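Long-range contacts in 4-alpha-glucanotransferase (Aquifex aeolicus, PDB 1TZ7), which is an amylomaltase, or disproportionating enzyme, of the 4-alpha-glucanotransferase family, built around a parallel beta/alpha barrel: residues A24-H29 and C56-W61; D51-C56 and R219-V224; I91-L96 and K125-K130; P231-A236 and G272-N277; L251-V256 and V317-E322. One frame throughout, in Å; residues are numbered along the deposited sequence.

Contact 1: A24-H29 and C56-W61; sequences AGILLH and CGFSLW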
# COMPACT_ATOMS: atom_id res chain seq x y z
N ALA A 24 -7.85 -15.14 -9.55
CA ALA A 24 -6.56 -14.63 -9.98
C ALA A 24 -6.59 -13.10 -9.99
O ALA A 24 -7.64 -12.50 -10.14
CB ALA A 24 -6.22 -15.15 -11.36
N GLY A 25 -5.44 -12.48 -9.82
CA GLY A 25 -5.35 -11.04 -9.82
C GLY A 25 -4.02 -10.53 -10.28
O GLY A 25 -3.08 -11.30 -10.50
N ILE A 26 -3.92 -9.21 -10.42
CA ILE A 26 -2.68 -8.57 -10.78
C ILE A 26 -2.28 -7.58 -9.69
O ILE A 26 -3.12 -6.85 -9.16
CB ILE A 26 -2.82 -7.85 -12.14
CG1 ILE A 26 -2.95 -8.88 -13.27
CG2 ILE A 26 -1.61 -6.93 -12.39
CD1 ILE A 26 -3.10 -8.27 -14.66
N LEU A 27 -0.99 -7.57 -9.34
CA LEU A 27 -0.44 -6.56 -8.45
C LEU A 27 0.12 -5.40 -9.28
O LEU A 27 1.09 -5.55 -10.02
CB LEU A 27 0.67 -7.18 -7.57
CG LEU A 27 1.56 -6.22 -6.76
CD1 LEU A 27 0.73 -5.29 -5.92
CD2 LEU A 27 2.53 -7.02 -5.89
N LEU A 28 -0.53 -4.25 -9.16
CA LEU A 28 -0.16 -3.06 -9.93
C LEU A 28 -0.58 -1.81 -9.17
O LEU A 28 -1.76 -1.57 -8.96
CB LEU A 28 -0.82 -3.08 -11.31
CG LEU A 28 -0.54 -1.86 -12.20
CD1 LEU A 28 0.89 -1.90 -12.71
CD2 LEU A 28 -1.53 -1.81 -13.35
N HIS A 29 0.39 -1.00 -8.77
CA HIS A 29 0.11 0.25 -8.09
C HIS A 29 -0.39 1.30 -9.07
O HIS A 29 -0.02 1.29 -10.25
CB HIS A 29 1.37 0.76 -7.40
CG HIS A 29 1.13 1.87 -6.42
ND1 HIS A 29 0.21 1.78 -5.40
CD2 HIS A 29 1.72 3.08 -6.29
CE1 HIS A 29 0.24 2.89 -4.69
NE2 HIS A 29 1.14 3.70 -5.21
N CYS A 56 -9.82 -10.60 -19.36
CA CYS A 56 -8.95 -11.76 -19.13
C CYS A 56 -9.60 -12.79 -18.20
O CYS A 56 -9.31 -13.97 -18.29
CB CYS A 56 -7.61 -11.31 -18.52
SG CYS A 56 -6.53 -10.40 -19.65
N GLY A 57 -10.48 -12.32 -17.32
CA GLY A 57 -11.12 -13.18 -16.32
C GLY A 57 -10.53 -13.03 -14.92
O GLY A 57 -10.82 -13.83 -14.02
N PHE A 58 -9.69 -12.01 -14.72
CA PHE A 58 -9.16 -11.71 -13.40
C PHE A 58 -10.27 -11.21 -12.48
O PHE A 58 -11.22 -10.59 -12.94
CB PHE A 58 -8.07 -10.63 -13.48
CG PHE A 58 -6.76 -11.12 -14.02
CD1 PHE A 58 -5.93 -11.92 -13.25
CD2 PHE A 58 -6.33 -10.76 -15.29
CE1 PHE A 58 -4.70 -12.36 -13.74
CE2 PHE A 58 -5.11 -11.20 -15.79
CZ PHE A 58 -4.30 -12.01 -15.00
N SER A 59 -10.13 -11.49 -11.18
CA SER A 59 -11.12 -11.05 -10.18
C SER A 59 -10.50 -10.16 -9.10
O SER A 59 -11.21 -9.65 -8.24
CB SER A 59 -11.75 -12.26 -9.51
OG SER A 59 -12.39 -13.10 -10.44
N LEU A 60 -9.18 -9.98 -9.13
CA LEU A 60 -8.48 -9.27 -8.06
C LEU A 60 -7.52 -8.22 -8.61
O LEU A 60 -6.86 -8.45 -9.61
CB LEU A 60 -7.71 -10.25 -7.17
CG LEU A 60 -8.53 -11.32 -6.45
CD1 LEU A 60 -7.62 -12.39 -5.90
CD2 LEU A 60 -9.36 -10.70 -5.34
N TRP A 61 -7.47 -7.08 -7.93
CA TRP A 61 -6.49 -6.06 -8.21
C TRP A 61 -5.84 -5.62 -6.90
O TRP A 61 -6.52 -5.14 -6.00
CB TRP A 61 -7.17 -4.86 -8.88
CG TRP A 61 -6.25 -3.70 -9.13
CD1 TRP A 61 -4.90 -3.74 -9.32
CD2 TRP A 61 -6.63 -2.32 -9.21
NE1 TRP A 61 -4.41 -2.47 -9.52
CE2 TRP A 61 -5.45 -1.57 -9.45
CE3 TRP A 61 -7.84 -1.63 -9.10
CZ2 TRP A 61 -5.45 -0.18 -9.59
CZ3 TRP A 61 -7.84 -0.24 -9.24
CH2 TRP A 61 -6.65 0.46 -9.48
O HOH W 1 -10.30 -14.54 -11.17
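The beta-alpha-beta unit made of strand 23-27, helix 44-56 and strand 60-62 places two neighbouring parallel strands of the barrel side by side, G25 pairing with L60 and I26 with W61. The ladder is short. I26 N donates to L60 O at 3.1 Å, reaching the oxygen from above its carbonyl plane. A24 O is gripped twice: S59 N lies 2.9 Å from it, almost in line with the C=O bond, whereas the bond from L60 N is weak. A water links the strand ends as well, accepting from A24 N and hydrogen-bonded to S59 OG. G25 brings its CA to 3.6 Å from L60 CB.

Beyond the ladder, W61 has CG anti to the backbone N (chi1 176°), which carries the indole along the strand until NE1 meets L28 O at 2.9 Å, on a lone pair in the carbonyl plane. On the sheet face that carries I26 and W61, I26 crosses F58 at about a right angle; its CG1 stands 3.9 Å from the ring centroid in a CH-pi contact over one face, and CD1 reaches CE2 of F58. A24 C sits at the edge of the same ring.

The indole N-H is thus satisfied within a buried contact, and L28 O, past the end of strand 23-27, is tied to the next strand by a side chain instead of the backbone.

Contact 2: D51-C56 and R219-V224; sequences DFLKEC and RGISIV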
# COMPACT_ATOMS: atom_id res chain seq x y z
N ASP A 51 -10.82 -2.88 -17.40
CA ASP A 51 -11.40 -3.55 -18.58
C ASP A 51 -10.57 -4.74 -18.99
O ASP A 51 -11.09 -5.76 -19.40
CB ASP A 51 -11.49 -2.58 -19.77
CG ASP A 51 -12.59 -1.56 -19.62
OD1 ASP A 51 -13.47 -1.74 -18.74
OD2 ASP A 51 -12.67 -0.54 -20.33
N PHE A 52 -9.25 -4.59 -18.89
CA PHE A 52 -8.31 -5.67 -19.22
C PHE A 52 -8.43 -6.84 -18.20
O PHE A 52 -8.46 -8.00 -18.59
CB PHE A 52 -6.88 -5.11 -19.25
CG PHE A 52 -5.81 -6.17 -19.34
CD1 PHE A 52 -5.05 -6.50 -18.22
CD2 PHE A 52 -5.54 -6.81 -20.54
CE1 PHE A 52 -4.06 -7.47 -18.30
CE2 PHE A 52 -4.55 -7.78 -20.62
CZ PHE A 52 -3.81 -8.11 -19.49
N LEU A 53 -8.49 -6.50 -16.91
CA LEU A 53 -8.78 -7.49 -15.85
C LEU A 53 -10.02 -8.31 -16.22
O LEU A 53 -9.98 -9.53 -16.27
CB LEU A 53 -9.03 -6.79 -14.50
CG LEU A 53 -7.85 -6.39 -13.60
CD1 LEU A 53 -7.28 -7.57 -12.86
CD2 LEU A 53 -6.81 -5.74 -14.36
N LYS A 54 -11.11 -7.60 -16.47
CA LYS A 54 -12.40 -8.23 -16.74
C LYS A 54 -12.33 -9.14 -17.97
O LYS A 54 -12.79 -10.28 -17.93
CB LYS A 54 -13.48 -7.16 -16.94
CG LYS A 54 -14.90 -7.71 -17.17
CD LYS A 54 -15.32 -8.67 -16.07
CE LYS A 54 -16.81 -8.93 -16.10
NZ LYS A 54 -17.22 -9.65 -17.32
N GLU A 55 -11.76 -8.62 -19.05
CA GLU A 55 -11.69 -9.36 -20.32
C GLU A 55 -10.89 -10.66 -20.16
O GLU A 55 -11.24 -11.68 -20.73
CB GLU A 55 -11.06 -8.49 -21.42
CG GLU A 55 -11.88 -8.43 -22.71
CD GLU A 55 -11.79 -9.71 -23.52
OE1 GLU A 55 -10.88 -10.52 -23.26
OE2 GLU A 55 -12.62 -9.91 -24.42
N CYS A 56 -9.82 -10.60 -19.36
CA CYS A 56 -8.95 -11.76 -19.13
C CYS A 56 -9.60 -12.79 -18.20
O CYS A 56 -9.31 -13.97 -18.29
CB CYS A 56 -7.61 -11.31 -18.52
SG CYS A 56 -6.53 -10.40 -19.65
N ARG A 219 -17.95 -5.25 -12.17
CA ARG A 219 -17.33 -6.25 -13.02
C ARG A 219 -16.69 -7.40 -12.20
O ARG A 219 -15.92 -8.20 -12.71
CB ARG A 219 -16.27 -5.58 -13.92
CG ARG A 219 -16.89 -4.73 -15.03
CD ARG A 219 -15.98 -3.65 -15.59
NE ARG A 219 -16.69 -2.85 -16.59
CZ ARG A 219 -17.56 -1.88 -16.30
NH1 ARG A 219 -18.16 -1.21 -17.28
NH2 ARG A 219 -17.83 -1.57 -15.03
N GLY A 220 -17.04 -7.47 -10.91
CA GLY A 220 -16.69 -8.60 -10.07
C GLY A 220 -15.24 -8.57 -9.60
O GLY A 220 -14.70 -9.58 -9.15
N ILE A 221 -14.61 -7.41 -9.72
CA ILE A 221 -13.22 -7.24 -9.31
C ILE A 221 -13.16 -6.71 -7.89
O ILE A 221 -13.72 -5.64 -7.59
CB ILE A 221 -12.49 -6.29 -10.28
CG1 ILE A 221 -12.42 -6.91 -11.68
CG2 ILE A 221 -11.07 -5.99 -9.77
CD1 ILE A 221 -12.16 -5.90 -12.77
N SER A 222 -12.49 -7.46 -7.01
CA SER A 222 -12.25 -7.02 -5.64
C SER A 222 -10.87 -6.39 -5.55
O SER A 222 -9.91 -6.88 -6.14
CB SER A 222 -12.34 -8.21 -4.67
OG SER A 222 -13.63 -8.77 -4.64
N ILE A 223 -10.77 -5.30 -4.80
CA ILE A 223 -9.53 -4.58 -4.68
C ILE A 223 -8.85 -4.89 -3.37
O ILE A 223 -9.43 -4.74 -2.29
CB ILE A 223 -9.77 -3.05 -4.82
CG1 ILE A 223 -10.54 -2.75 -6.12
CG2 ILE A 223 -8.42 -2.31 -4.83
CD1 ILE A 223 -10.98 -1.30 -6.27
N VAL A 224 -7.61 -5.35 -3.47
CA VAL A 224 -6.78 -5.58 -2.31
C VAL A 224 -5.94 -4.34 -2.03
O VAL A 224 -5.07 -3.98 -2.81
CB VAL A 224 -5.84 -6.80 -2.53
CG1 VAL A 224 -5.01 -7.07 -1.29
CG2 VAL A 224 -6.66 -8.03 -2.93
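D51 OD1 is hydrogen-bonded to Y215 OH and lies 4.0 Å from R219 NE. The second approach is one of charge alone: the oxygen stands well out of the guanidinium plane, no N-H points at it, and the planes of carboxylate and guanidinium are 41° apart. R219 also finds its firm partners in Y215, whose backbone O bonds NH2 and whose ring takes a cation-pi contact, so the tyrosine holds both charged groups in place. The nearby arginine would probably favour the ionised form of D51.

One turn further along helix 44-56, K54 runs across R219 at about a right angle. Its CG is anti to the backbone N (chi1 -178°), and bends at chi2 and chi4 fold the aliphatic chain over the backbone of R219. CD comes to 3.4 Å from R219 O, and the same carbon is 3.9 Å from R219 CB. The contact uses the methylenes of the lysine; its NZ stays 6.9 Å from R219 NE, and like charges are kept apart.

The apolar part is small. I221 reaches out with CD1, which touches L53 CB at 3.7 Å.

G220, with positive phi, closes helix 192-218 in a Schellman motif, and the chain turns through I221 into strand 222-227. Helix 44-56 therefore packs across the entry to that strand, with A216 of helix 192-218 also against I221, and F58, just ahead of strand 60-62, against L53.

Contact 3: I91-L96 and K125-K130; sequences IDPEEL and KELLEK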
# COMPACT_ATOMS: atom_id res chain seq x y z
N ILE A 91 -4.45 11.88 -8.68
CA ILE A 91 -5.69 12.46 -9.19
C ILE A 91 -5.61 12.66 -10.69
O ILE A 91 -4.58 13.11 -11.22
CB ILE A 91 -6.00 13.79 -8.47
CG1 ILE A 91 -6.48 13.51 -7.05
CG2 ILE A 91 -7.06 14.58 -9.25
CD1 ILE A 91 -6.58 14.75 -6.17
N ASP A 92 -6.69 12.33 -11.39
CA ASP A 92 -6.81 12.56 -12.82
C ASP A 92 -7.22 14.02 -13.07
O ASP A 92 -8.33 14.42 -12.74
CB ASP A 92 -7.85 11.61 -13.42
CG ASP A 92 -8.15 11.91 -14.88
OD1 ASP A 92 -7.26 12.44 -15.57
OD2 ASP A 92 -9.25 11.65 -15.40
N PRO A 93 -6.32 14.81 -13.66
CA PRO A 93 -6.57 16.24 -13.88
C PRO A 93 -7.57 16.51 -15.01
O PRO A 93 -8.06 17.64 -15.13
CB PRO A 93 -5.18 16.78 -14.25
CG PRO A 93 -4.44 15.62 -14.82
CD PRO A 93 -4.99 14.39 -14.17
N GLU A 94 -7.86 15.50 -15.82
CA GLU A 94 -8.81 15.66 -16.93
C GLU A 94 -10.26 15.78 -16.43
O GLU A 94 -11.12 16.30 -17.13
CB GLU A 94 -8.69 14.50 -17.92
CG GLU A 94 -7.60 14.70 -18.97
CD GLU A 94 -7.43 13.51 -19.89
OE1 GLU A 94 -6.41 13.45 -20.61
OE2 GLU A 94 -8.30 12.62 -19.89
N GLU A 95 -10.52 15.29 -15.21
CA GLU A 95 -11.83 15.50 -14.57
C GLU A 95 -12.01 16.96 -14.19
O GLU A 95 -13.12 17.49 -14.24
CB GLU A 95 -11.99 14.61 -13.33
CG GLU A 95 -13.45 14.31 -12.99
CD GLU A 95 -13.67 13.95 -11.52
OE1 GLU A 95 -14.80 13.56 -11.18
OE2 GLU A 95 -12.72 14.07 -10.72
N LEU A 96 -10.92 17.61 -13.80
CA LEU A 96 -10.95 19.05 -13.50
C LEU A 96 -11.27 19.86 -14.76
O LEU A 96 -11.92 20.90 -14.68
CB LEU A 96 -9.60 19.50 -12.91
CG LEU A 96 -9.12 18.77 -11.65
CD1 LEU A 96 -7.68 19.14 -11.34
CD2 LEU A 96 -10.02 19.08 -10.47
N LYS A 125 -0.36 19.99 -7.90
CA LYS A 125 -0.68 20.98 -6.87
C LYS A 125 -1.15 22.28 -7.50
O LYS A 125 -2.05 22.92 -6.99
CB LYS A 125 0.54 21.25 -5.98
CG LYS A 125 0.23 22.10 -4.73
CD LYS A 125 1.48 22.78 -4.17
CE LYS A 125 2.33 21.81 -3.35
NZ LYS A 125 3.78 22.19 -3.34
N GLU A 126 -0.53 22.65 -8.61
CA GLU A 126 -0.89 23.89 -9.30
C GLU A 126 -2.25 23.78 -9.97
O GLU A 126 -3.05 24.70 -9.93
CB GLU A 126 0.19 24.26 -10.35
CG GLU A 126 0.89 25.60 -10.08
CD GLU A 126 1.25 25.79 -8.62
OE1 GLU A 126 0.91 26.85 -8.05
OE2 GLU A 126 1.88 24.88 -8.03
N LEU A 127 -2.52 22.62 -10.58
CA LEU A 127 -3.82 22.36 -11.19
C LEU A 127 -4.94 22.38 -10.15
O LEU A 127 -6.03 22.84 -10.42
CB LEU A 127 -3.82 21.01 -11.92
CG LEU A 127 -2.99 20.92 -13.21
CD1 LEU A 127 -3.08 19.52 -13.78
CD2 LEU A 127 -3.45 21.95 -14.24
N LEU A 128 -4.63 21.87 -8.95
CA LEU A 128 -5.63 21.75 -7.88
C LEU A 128 -5.84 23.09 -7.18
O LEU A 128 -6.93 23.37 -6.68
CB LEU A 128 -5.20 20.68 -6.87
CG LEU A 128 -5.40 19.23 -7.31
CD1 LEU A 128 -4.57 18.28 -6.46
CD2 LEU A 128 -6.87 18.84 -7.27
N GLU A 129 -4.80 23.91 -7.14
CA GLU A 129 -4.90 25.27 -6.59
C GLU A 129 -5.79 26.11 -7.49
O GLU A 129 -6.61 26.90 -7.01
CB GLU A 129 -3.52 25.91 -6.48
CG GLU A 129 -2.69 25.41 -5.30
CD GLU A 129 -3.09 26.04 -3.98
OE1 GLU A 129 -3.97 26.93 -3.98
OE2 GLU A 129 -2.53 25.64 -2.94
N LYS A 130 -5.63 25.93 -8.80
CA LYS A 130 -6.40 26.68 -9.79
C LYS A 130 -7.86 26.21 -9.80
O LYS A 130 -8.77 27.01 -9.97
CB LYS A 130 -5.78 26.49 -11.18
CG LYS A 130 -6.29 27.46 -12.23
CD LYS A 130 -5.34 27.54 -13.43
CE LYS A 130 -4.14 28.47 -13.15
NZ LYS A 130 -3.98 29.51 -14.21
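P93 and L127 make the tight spot of this contact: CB of the proline is 3.5 Å from CD1 of the leucine, closer than carbon atoms usually pack. L127 CG lies anti to its carbonyl carbon (chi1 -71°), and the branch ending in CD1 is the one that meets the proline. The remaining apolar pairs are more relaxed. L96 CD1 touches both leucines, 4.3 Å from L127 CB and 4.2 Å from L128 CD2, and the L96 side chain crosses that of L128 at about a right angle. The other methyl of L128, CD1, meets I91 CD1 at 4.1 Å.

The contact sets the head of the short helix 94-98 against the flank of helix 117-133, with helix 192-218 covering I91 through V204 and F205. No hydrogen bond crosses between the two segments. D92 takes no part in the packing and accepts from E94 N with OD1 at 3.1 Å, a capping bond that comes from above the carboxylate plane.

Polar groups take the outer sides. E126 and K130 face solvent on the far flank of their helix; E129 is salt-bridged to R194, while E94 OE1 bonds Y37 OH and E95 OE2 bonds Q208 NE2.

Contact 4: P231-A236 and G272-N277; sequences PSYSSA and GNPVYN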
# COMPACT_ATOMS: atom_id res chain seq x y z
N PRO A 231 2.44 4.44 11.16
CA PRO A 231 2.57 5.76 10.54
C PRO A 231 3.98 6.27 10.66
O PRO A 231 4.75 5.72 11.46
CB PRO A 231 1.62 6.62 11.37
CG PRO A 231 1.67 6.02 12.73
CD PRO A 231 1.88 4.53 12.52
N SER A 232 4.33 7.30 9.91
CA SER A 232 5.58 8.01 10.14
C SER A 232 5.43 8.90 11.38
O SER A 232 4.32 9.29 11.75
CB SER A 232 5.96 8.86 8.92
OG SER A 232 5.01 9.88 8.69
N TYR A 233 6.55 9.22 12.02
CA TYR A 233 6.54 10.13 13.16
C TYR A 233 5.98 11.48 12.74
O TYR A 233 5.26 12.13 13.50
CB TYR A 233 7.94 10.30 13.73
CG TYR A 233 8.00 11.26 14.89
CD1 TYR A 233 8.79 12.40 14.84
CD2 TYR A 233 7.26 11.04 16.04
CE1 TYR A 233 8.84 13.29 15.90
CE2 TYR A 233 7.30 11.92 17.11
CZ TYR A 233 8.09 13.05 17.03
OH TYR A 233 8.14 13.92 18.08
N SER A 234 6.33 11.90 11.53
CA SER A 234 5.82 13.15 10.95
C SER A 234 4.49 12.91 10.24
O SER A 234 4.42 12.93 9.00
CB SER A 234 6.84 13.72 9.97
OG SER A 234 8.08 13.98 10.60
N SER A 235 3.45 12.68 11.03
CA SER A 235 2.12 12.43 10.48
C SER A 235 1.03 13.06 11.36
O SER A 235 1.23 13.28 12.55
CB SER A 235 1.87 10.92 10.33
OG SER A 235 1.73 10.29 11.58
N ALA A 236 -0.11 13.34 10.75
CA ALA A 236 -1.28 13.79 11.48
C ALA A 236 -1.73 12.75 12.51
O ALA A 236 -2.34 13.08 13.50
CB ALA A 236 -2.42 14.09 10.51
N GLY A 272 12.41 3.78 11.74
CA GLY A 272 12.36 5.13 12.27
C GLY A 272 10.94 5.60 12.61
O GLY A 272 10.75 6.76 12.99
N ASN A 273 9.96 4.71 12.48
CA ASN A 273 8.62 4.97 13.00
C ASN A 273 8.63 4.89 14.53
O ASN A 273 9.40 4.14 15.09
CB ASN A 273 7.60 3.95 12.45
CG ASN A 273 7.72 3.75 10.94
OD1 ASN A 273 8.56 2.99 10.47
ND2 ASN A 273 6.87 4.43 10.18
N PRO A 274 7.77 5.65 15.19
CA PRO A 274 7.52 5.42 16.61
C PRO A 274 6.70 4.15 16.79
O PRO A 274 5.85 3.86 15.97
CB PRO A 274 6.70 6.65 17.01
CG PRO A 274 6.02 7.08 15.76
CD PRO A 274 6.96 6.75 14.64
N VAL A 275 6.98 3.38 17.84
CA VAL A 275 6.26 2.15 18.09
C VAL A 275 4.98 2.44 18.84
O VAL A 275 4.84 3.48 19.47
CB VAL A 275 7.11 1.12 18.88
CG1 VAL A 275 8.39 0.79 18.13
CG2 VAL A 275 7.41 1.63 20.29
N TYR A 276 4.03 1.51 18.75
CA TYR A 276 2.77 1.65 19.45
C TYR A 276 2.95 1.39 20.94
O TYR A 276 3.67 0.48 21.34
CB TYR A 276 1.74 0.66 18.88
CG TYR A 276 1.26 0.99 17.47
CD1 TYR A 276 1.28 0.04 16.46
CD2 TYR A 276 0.76 2.26 17.15
CE1 TYR A 276 0.84 0.32 15.17
CE2 TYR A 276 0.32 2.56 15.87
CZ TYR A 276 0.36 1.59 14.88
OH TYR A 276 -0.08 1.87 13.60
N ASN A 277 2.29 2.21 21.76
CA ASN A 277 2.01 1.84 23.14
C ASN A 277 0.76 0.97 23.21
O ASN A 277 -0.35 1.47 23.41
CB ASN A 277 1.82 3.09 23.99
CG ASN A 277 1.77 2.79 25.47
OD1 ASN A 277 2.76 2.41 26.07
ND2 ASN A 277 0.61 2.96 26.06
O HOH W 2 9.04 7.97 11.24
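G272 O and Y233 N share a water where the end of strand 269-274, an outer strand of the antiparallel four-stranded sheet, meets the loop that follows barrel strand 222-227. The water donates to G272 O at 2.7 Å and accepts from Y233 N.

Next along the strand, N273 makes the direct hydrogen bond of the contact. ND2 donates to P231 O at 2.8 Å with an angle of 164° at the hydrogen. The oxygen lies close to the amide plane, but seen from P231 the donor stands well above the carbonyl plane. CG of N273 is anti to the carbonyl carbon (chi1 -47°), and this swings the amide to the loop.

P274 wedges its ring against Y233, crossing it at about a right angle: CD touches Y233 CB at 3.8 Å, and CG sits at the edge of the tyrosine ring. Within the loop, S235 OG donates to S232 O at 2.8 Å, bracing the turn just before helix 236-240.

Y276 comes last, its ring among Y230, F245 and H281 and its hydroxyl bonded to M229 O. Facing P231 from the opposite direction, it sets OH 3.5 Å from P231 CD.

Contact 5: L251-V256 and V317-E322; sequences LKPLFV and VPYGEE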
# COMPACT_ATOMS: atom_id res chain seq x y z
N LEU A 251 6.90 14.52 23.71
CA LEU A 251 6.28 13.88 22.53
C LEU A 251 7.31 13.49 21.45
O LEU A 251 6.96 13.27 20.29
CB LEU A 251 5.20 14.79 21.92
CG LEU A 251 4.12 15.32 22.88
CD1 LEU A 251 3.12 16.18 22.14
CD2 LEU A 251 3.42 14.18 23.61
N LYS A 252 8.58 13.39 21.85
CA LYS A 252 9.60 12.75 21.02
C LYS A 252 9.59 11.24 21.27
O LYS A 252 9.32 10.80 22.38
CB LYS A 252 10.99 13.33 21.33
CG LYS A 252 11.35 14.55 20.51
CD LYS A 252 12.80 14.98 20.75
CE LYS A 252 13.06 16.39 20.24
NZ LYS A 252 14.37 16.92 20.71
N PRO A 253 9.89 10.45 20.23
CA PRO A 253 9.87 8.99 20.36
C PRO A 253 10.80 8.49 21.45
O PRO A 253 11.96 8.89 21.50
CB PRO A 253 10.35 8.51 18.98
CG PRO A 253 10.09 9.66 18.06
CD PRO A 253 10.27 10.89 18.88
N LEU A 254 10.28 7.64 22.33
CA LEU A 254 11.09 6.96 23.33
C LEU A 254 11.66 5.66 22.73
O LEU A 254 12.78 5.27 23.04
CB LEU A 254 10.23 6.64 24.56
CG LEU A 254 10.95 6.39 25.90
CD1 LEU A 254 11.83 7.58 26.30
CD2 LEU A 254 9.93 6.10 26.99
N PHE A 255 10.88 5.01 21.88
CA PHE A 255 11.37 3.87 21.09
C PHE A 255 10.89 3.97 19.64
O PHE A 255 9.86 4.57 19.36
CB PHE A 255 10.89 2.56 21.71
CG PHE A 255 11.43 2.30 23.10
CD1 PHE A 255 12.67 1.70 23.28
CD2 PHE A 255 10.70 2.67 24.22
CE1 PHE A 255 13.16 1.46 24.56
CE2 PHE A 255 11.19 2.44 25.50
CZ PHE A 255 12.42 1.83 25.66
N VAL A 256 11.66 3.37 18.73
CA VAL A 256 11.31 3.39 17.30
C VAL A 256 11.31 1.98 16.71
O VAL A 256 11.79 1.02 17.32
CB VAL A 256 12.27 4.30 16.48
CG1 VAL A 256 12.04 5.76 16.83
CG2 VAL A 256 13.73 3.91 16.71
N VAL A 317 13.55 -0.59 19.39
CA VAL A 317 14.92 -0.10 19.65
C VAL A 317 14.90 1.35 20.23
O VAL A 317 14.13 2.18 19.79
CB VAL A 317 15.81 -0.15 18.36
CG1 VAL A 317 15.32 -1.23 17.40
CG2 VAL A 317 15.85 1.21 17.66
N PRO A 318 15.77 1.61 21.22
CA PRO A 318 15.87 2.94 21.84
C PRO A 318 16.15 4.08 20.84
O PRO A 318 17.01 3.94 19.95
CB PRO A 318 17.05 2.79 22.80
CG PRO A 318 17.14 1.33 23.07
CD PRO A 318 16.70 0.64 21.83
N TYR A 319 15.44 5.20 21.00
CA TYR A 319 15.60 6.36 20.13
C TYR A 319 16.97 6.97 20.31
O TYR A 319 17.47 7.07 21.44
CB TYR A 319 14.51 7.40 20.42
CG TYR A 319 14.65 8.70 19.63
CD1 TYR A 319 14.44 8.73 18.26
CD2 TYR A 319 15.00 9.89 20.27
CE1 TYR A 319 14.57 9.91 17.53
CE2 TYR A 319 15.13 11.08 19.55
CZ TYR A 319 14.91 11.08 18.18
OH TYR A 319 15.04 12.24 17.47
N GLY A 320 17.59 7.38 19.20
CA GLY A 320 18.95 7.88 19.23
C GLY A 320 19.95 6.86 18.71
O GLY A 320 21.07 7.21 18.34
N GLU A 321 19.53 5.59 18.68
CA GLU A 321 20.36 4.53 18.13
C GLU A 321 20.49 4.69 16.61
O GLU A 321 19.53 5.07 15.94
CB GLU A 321 19.75 3.15 18.46
CG GLU A 321 20.75 2.00 18.41
CD GLU A 321 21.67 1.96 19.62
OE1 GLU A 321 21.56 2.84 20.49
OE2 GLU A 321 22.50 1.03 19.70
N GLU A 322 21.68 4.41 16.09
CA GLU A 322 21.96 4.58 14.66
C GLU A 322 21.54 3.35 13.87
O GLU A 322 21.22 3.45 12.69
CB GLU A 322 23.44 4.87 14.44
CG GLU A 322 23.91 6.20 15.01
CD GLU A 322 25.30 6.57 14.56
OE1 GLU A 322 25.47 6.90 13.37
OE2 GLU A 322 26.23 6.54 15.39
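F255 and V256 run antiparallel to V317 and P318, with V256 and V317 as a hydrogen-bonded pair and F255 and P318 as a non-hydrogen-bonded one. V256 N donates to V317 O at 2.9 Å, nearly straight at the hydrogen. V317 N returns the bond to V256 O at 3.2 Å. Beyond the non-hydrogen-bonded pair, a weak bond from Y319 N to L254 O continues the pairing at 3.4 Å.

V256 and V317 point to the same face of the sheet, where both touch L270 of strand 269-274, and their CG2 methyls meet at 3.6 Å. V256 CG2 sits between the backbone N and the carbonyl carbon; CG1 is left to meet Y319 CD1 at 4.1 Å. Y319 covers the most surface here. With CG anti to the backbone N (chi1 176°), its ring lies obliquely over the chain before the strand. P253 O comes within 3.1 Å of Y319 CB, and P253 CB packs 4.2 Å from Y319 CD1. F255 diverges from P318 but turns its ring edge to the backbone there, with V317 C in the ring plane and F255 CD1 3.7 Å from P318 N.

After this pairing the chain leaves through a type II turn, P318 to E321, with G320 at its positive-phi corner, where the two inner strands of the four-stranded antiparallel sheet, separate from the barrel strands, begin and end.

How the contacts relate
From the N terminus, contact 1 closes the first beta-alpha-beta unit, and contact 2 crosses it along the chain, sharing C56 and tying helix 44-56 to the entry of strand 222-227. The two touch, and strands 60-62 and 222-227 are neighbours in the parallel sheet, S59 O and W61 O probably bonding S222 N and V224 N. Contact 3 is nested inside the long loop of contact 2, about 27 Å from it between centres, and joins two helices. Contacts 4 and 5 follow in series and cross each other at the antiparallel sheet, where Y233 OH reaches L251 O. They lie across the chain's centre from contacts 1 and 2.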